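Local coordinates for uncharacterized protein YjhP (Escherichia coli, PDB 1NKV), which is of unknown function but is probably an S-adenosylmethionine-dependent methyltransferase with a Rossmann-like fold, at residues V185-D193 with Y230-G241. Numbering follows the deposited sequence.
Sequences VLADQEGWD and YVTYARECFGWG
R235, on the last turn of helix 216-237, meets D193 and Q189 on the first turn of helix 189-209. Its CB lies over one face of the Y230 ring, toward the rim. With CG anti to the backbone N (chi1 -177°) and the chain extended as far as NE, CG passes Q189 NE2, CD approaches D193 OD1, and the guanidinium arrives beside the carboxylate. There NE meets D193 OD1 and NH2 meets D193 OD2, each pair 2.9 Å apart, on the syn lone pairs. Both bonds are nearly straight and the two planes are only 5° apart, so this is a side-on, bidentate salt bridge. NH2 also has Q189 CB over its face at 3.3 Å, and NH1 lies 3.5 Å from Q189 OE1. The Q189 amide stacks on that face, its plane tilted 15°; the bend at chi2 turns it back over the arginine, and its NE2 donates to R235 O at 3.2 Å, from above the carbonyl plane. D193 OD1 takes a second bond, from Y230 OH at 2.6 Å, arriving above the carboxylate plane. Replacing R235 with alanine removes both guanidinium bonds and is likely to leave the buried D193 carboxylate without its countercharge and the Q189 amide without the flat group it stacks on.

Farther along, F238 CB sits over the six-membered ring of W192, 4.0 Å from its centroid, a CH-pi contact, while G239 C and W240 N lie at the indole edge. W114 adds an edge-to-face ring to W192. The sheet pairing begins with A187 N bonded to W240 O (3.3 Å) and the antiparallel, non-hydrogen-bonded pair L186-G241. The salt bridge thus ties the two hairpin helices together near the methyltransferase-like sheet, whereas W192 and the strand pairing join helix 189-209 and strand 183-186 to strand 238-245. Three donors, two from a cationic guanidinium, would be expected to favour an ionised D193.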
loop_
_atom_site.group_PDB
_atom_site.type_symbol
_atom_site.label_atom_id
_atom_site.label_comp_id
_atom_site.label_asym_id
_atom_site.label_seq_id
_atom_site.Cartn_x
_atom_site.Cartn_y
_atom_site.Cartn_z
ATOM N N VAL C 185 -8.936 3.295 10.223
ATOM C CA VAL C 185 -8.097 2.471 9.397
ATOM C C VAL C 185 -8.930 2.071 8.189
ATOM O O VAL C 185 -9.860 1.275 8.292
ATOM C CB VAL C 185 -7.622 1.236 10.170
ATOM C CG1 VAL C 185 -6.807 0.331 9.266
ATOM C CG2 VAL C 185 -6.790 1.676 11.383
ATOM N N LEU C 186 -8.599 2.645 7.036
ATOM C CA LEU C 186 -9.325 2.372 5.794
ATOM C C LEU C 186 -8.617 1.351 4.918
ATOM O O LEU C 186 -7.397 1.311 4.881
ATOM C CB LEU C 186 -9.455 3.669 5.026
ATOM C CG LEU C 186 -10.054 4.769 5.878
ATOM C CD1 LEU C 186 -9.813 6.116 5.234
ATOM C CD2 LEU C 186 -11.525 4.482 6.061
ATOM N N ALA C 187 -9.368 0.538 4.188
ATOM C CA ALA C 187 -8.729 -0.459 3.322
ATOM C C ALA C 187 -8.263 0.202 2.023
ATOM O O ALA C 187 -8.709 1.303 1.704
ATOM C CB ALA C 187 -9.709 -1.600 3.014
ATOM N N ASP C 188 -7.365 -0.455 1.284
ATOM C CA ASP C 188 -6.886 0.077 0.001
ATOM C C ASP C 188 -7.153 -0.884 -1.161
ATOM O O ASP C 188 -7.456 -2.053 -0.939
ATOM C CB ASP C 188 -5.382 0.405 0.044
ATOM C CG ASP C 188 -4.542 -0.717 0.626
ATOM O OD1 ASP C 188 -4.821 -1.895 0.336
ATOM O OD2 ASP C 188 -3.584 -0.410 1.365
ATOM N N GLN C 189 -7.053 -0.373 -2.391
ATOM C CA GLN C 189 -7.258 -1.164 -3.609
ATOM C C GLN C 189 -6.691 -2.579 -3.429
ATOM O O GLN C 189 -7.362 -3.582 -3.690
ATOM C CB GLN C 189 -6.524 -0.536 -4.782
ATOM C CG GLN C 189 -6.738 0.939 -5.003
ATOM C CD GLN C 189 -7.934 1.201 -5.878
ATOM O OE1 GLN C 189 -7.948 2.137 -6.680
ATOM N NE2 GLN C 189 -8.959 0.367 -5.726
ATOM N N GLU C 190 -5.432 -2.642 -3.005
ATOM C CA GLU C 190 -4.755 -3.915 -2.791
ATOM C C GLU C 190 -5.608 -4.806 -1.906
ATOM O O GLU C 190 -5.901 -5.948 -2.262
ATOM C CB GLU C 190 -3.385 -3.688 -2.143
ATOM C CG GLU C 190 -2.714 -4.930 -1.562
ATOM C CD GLU C 190 -2.439 -6.034 -2.585
ATOM O OE1 GLU C 190 -2.324 -5.729 -3.796
ATOM O OE2 GLU C 190 -2.310 -7.211 -2.165
ATOM N N GLY C 191 -6.008 -4.271 -0.759
ATOM C CA GLY C 191 -6.826 -5.029 0.153
ATOM C C GLY C 191 -8.028 -5.551 -0.588
ATOM O O GLY C 191 -8.350 -6.730 -0.481
ATOM N N TRP C 192 -8.686 -4.692 -1.359
ATOM C CA TRP C 192 -9.872 -5.111 -2.105
ATOM C C TRP C 192 -9.604 -6.176 -3.154
ATOM O O TRP C 192 -10.331 -7.169 -3.226
ATOM C CB TRP C 192 -10.554 -3.920 -2.780
ATOM C CG TRP C 192 -11.433 -3.101 -1.871
ATOM C CD1 TRP C 192 -11.078 -1.972 -1.173
ATOM C CD2 TRP C 192 -12.823 -3.320 -1.588
ATOM N NE1 TRP C 192 -12.163 -1.481 -0.483
ATOM C CE2 TRP C 192 -13.241 -2.288 -0.716
ATOM C CE3 TRP C 192 -13.746 -4.289 -1.975
ATOM C CZ2 TRP C 192 -14.544 -2.192 -0.242
ATOM C CZ3 TRP C 192 -15.046 -4.203 -1.503
ATOM C CH2 TRP C 192 -15.436 -3.159 -0.639
ATOM N N ASP C 193 -8.582 -5.963 -3.981
ATOM C CA ASP C 193 -8.261 -6.935 -5.019
ATOM C C ASP C 193 -8.083 -8.304 -4.396
ATOM O O ASP C 193 -8.592 -9.295 -4.906
ATOM C CB ASP C 193 -6.959 -6.603 -5.749
ATOM C CG ASP C 193 -7.018 -5.303 -6.491
ATOM O OD1 ASP C 193 -8.072 -5.012 -7.090
ATOM O OD2 ASP C 193 -5.998 -4.585 -6.484
ATOM N N TYR C 230 -16.068 -6.029 -11.483
ATOM C CA TYR C 230 -15.194 -5.415 -10.497
ATOM C C TYR C 230 -14.307 -4.315 -11.062
ATOM O O TYR C 230 -14.362 -3.172 -10.598
ATOM C CB TYR C 230 -14.333 -6.481 -9.836
ATOM C CG TYR C 230 -13.320 -5.932 -8.866
ATOM C CD1 TYR C 230 -13.715 -5.191 -7.748
ATOM C CD2 TYR C 230 -11.952 -6.196 -9.044
ATOM C CE1 TYR C 230 -12.773 -4.735 -6.823
ATOM C CE2 TYR C 230 -11.004 -5.747 -8.132
ATOM C CZ TYR C 230 -11.421 -5.023 -7.020
ATOM O OH TYR C 230 -10.493 -4.631 -6.093
ATOM N N VAL C 231 -13.499 -4.647 -12.065
ATOM C CA VAL C 231 -12.575 -3.673 -12.655
ATOM C C VAL C 231 -13.251 -2.488 -13.317
ATOM O O VAL C 231 -12.710 -1.380 -13.302
ATOM C CB VAL C 231 -11.619 -4.339 -13.706
ATOM C CG1 VAL C 231 -10.856 -5.482 -13.058
ATOM C CG2 VAL C 231 -12.404 -4.823 -14.934
ATOM N N THR C 232 -14.428 -2.728 -13.891
ATOM C CA THR C 232 -15.188 -1.693 -14.575
ATOM C C THR C 232 -15.822 -0.694 -13.612
ATOM O O THR C 232 -15.798 0.492 -13.884
ATOM C CB THR C 232 -16.297 -2.306 -15.471
ATOM O OG1 THR C 232 -15.752 -3.387 -16.238
ATOM C CG2 THR C 232 -16.851 -1.274 -16.430
ATOM N N TYR C 233 -16.390 -1.126 -12.492
ATOM C CA TYR C 233 -16.971 -0.103 -11.607
ATOM C C TYR C 233 -16.566 -0.170 -10.150
ATOM O O TYR C 233 -15.942 0.748 -9.618
ATOM C CB TYR C 233 -18.498 -0.115 -11.666
ATOM C CG TYR C 233 -19.064 -0.470 -13.010
ATOM C CD1 TYR C 233 -19.216 -1.809 -13.382
ATOM C CD2 TYR C 233 -19.456 0.522 -13.910
ATOM C CE1 TYR C 233 -19.748 -2.157 -14.614
ATOM C CE2 TYR C 233 -19.989 0.190 -15.150
ATOM C CZ TYR C 233 -20.134 -1.154 -15.493
ATOM O OH TYR C 233 -20.666 -1.503 -16.711
ATOM N N ALA C 234 -16.951 -1.271 -9.529
ATOM C CA ALA C 234 -16.705 -1.541 -8.133
ATOM C C ALA C 234 -15.343 -1.154 -7.565
ATOM O O ALA C 234 -15.250 -0.496 -6.526
ATOM C CB ALA C 234 -16.960 -3.013 -7.866
ATOM N N ARG C 235 -14.285 -1.577 -8.239
ATOM C CA ARG C 235 -12.946 -1.324 -7.748
ATOM C C ARG C 235 -12.717 0.094 -7.301
ATOM O O ARG C 235 -12.146 0.331 -6.244
ATOM C CB ARG C 235 -11.903 -1.689 -8.801
ATOM C CG ARG C 235 -10.474 -1.495 -8.300
ATOM C CD ARG C 235 -9.481 -2.202 -9.184
ATOM N NE ARG C 235 -8.233 -2.502 -8.486
ATOM C CZ ARG C 235 -7.204 -1.671 -8.403
ATOM N NH1 ARG C 235 -7.256 -0.478 -8.973
ATOM N NH2 ARG C 235 -6.118 -2.028 -7.750
ATOM N N GLU C 236 -13.181 1.043 -8.095
ATOM C CA GLU C 236 -12.956 2.433 -7.763
ATOM C C GLU C 236 -14.018 3.032 -6.839
ATOM O O GLU C 236 -13.758 3.993 -6.128
ATOM C CB GLU C 236 -12.872 3.239 -9.056
ATOM C CG GLU C 236 -12.026 4.472 -8.924
ATOM C CD GLU C 236 -10.546 4.163 -8.948
ATOM O OE1 GLU C 236 -9.752 5.047 -8.549
ATOM O OE2 GLU C 236 -10.168 3.046 -9.374
ATOM N N CYS C 237 -15.200 2.438 -6.840
ATOM C CA CYS C 237 -16.321 2.921 -6.052
ATOM C C CYS C 237 -16.389 2.432 -4.610
ATOM O O CYS C 237 -16.338 3.230 -3.665
ATOM C CB CYS C 237 -17.603 2.545 -6.779
ATOM S SG CYS C 237 -17.658 3.295 -8.392
ATOM N N PHE C 238 -16.525 1.115 -4.465
ATOM C CA PHE C 238 -16.612 0.466 -3.165
ATOM C C PHE C 238 -15.442 0.822 -2.267
ATOM O O PHE C 238 -14.291 0.809 -2.705
ATOM C CB PHE C 238 -16.661 -1.057 -3.332
ATOM C CG PHE C 238 -17.888 -1.557 -4.037
ATOM C CD1 PHE C 238 -18.958 -0.709 -4.287
ATOM C CD2 PHE C 238 -17.976 -2.885 -4.439
ATOM C CE1 PHE C 238 -20.094 -1.171 -4.928
ATOM C CE2 PHE C 238 -19.114 -3.360 -5.084
ATOM C CZ PHE C 238 -20.171 -2.502 -5.327
ATOM N N GLY C 239 -15.761 1.129 -1.009
ATOM C CA GLY C 239 -14.765 1.475 -0.015
ATOM C C GLY C 239 -15.187 0.867 1.310
ATOM O O GLY C 239 -16.384 0.704 1.559
ATOM N N TRP C 240 -14.216 0.534 2.159
ATOM C CA TRP C 240 -14.501 -0.078 3.454
ATOM C C TRP C 240 -13.533 0.431 4.502
ATOM O O TRP C 240 -12.589 1.130 4.177
ATOM C CB TRP C 240 -14.356 -1.590 3.359
ATOM C CG TRP C 240 -15.075 -2.330 4.440
ATOM C CD1 TRP C 240 -16.398 -2.646 4.462
ATOM C CD2 TRP C 240 -14.511 -2.877 5.643
ATOM N NE1 TRP C 240 -16.695 -3.360 5.594
ATOM C CE2 TRP C 240 -15.555 -3.517 6.337
ATOM C CE3 TRP C 240 -13.226 -2.891 6.200
ATOM C CZ2 TRP C 240 -15.360 -4.169 7.554
ATOM C CZ3 TRP C 240 -13.031 -3.544 7.421
ATOM C CH2 TRP C 240 -14.093 -4.171 8.079
ATOM N N GLY C 241 -13.741 0.073 5.759
ATOM C CA GLY C 241 -12.827 0.551 6.773
ATOM C C GLY C 241 -13.376 0.391 8.172
ATOM O O GLY C 241 -14.563 0.185 8.359
#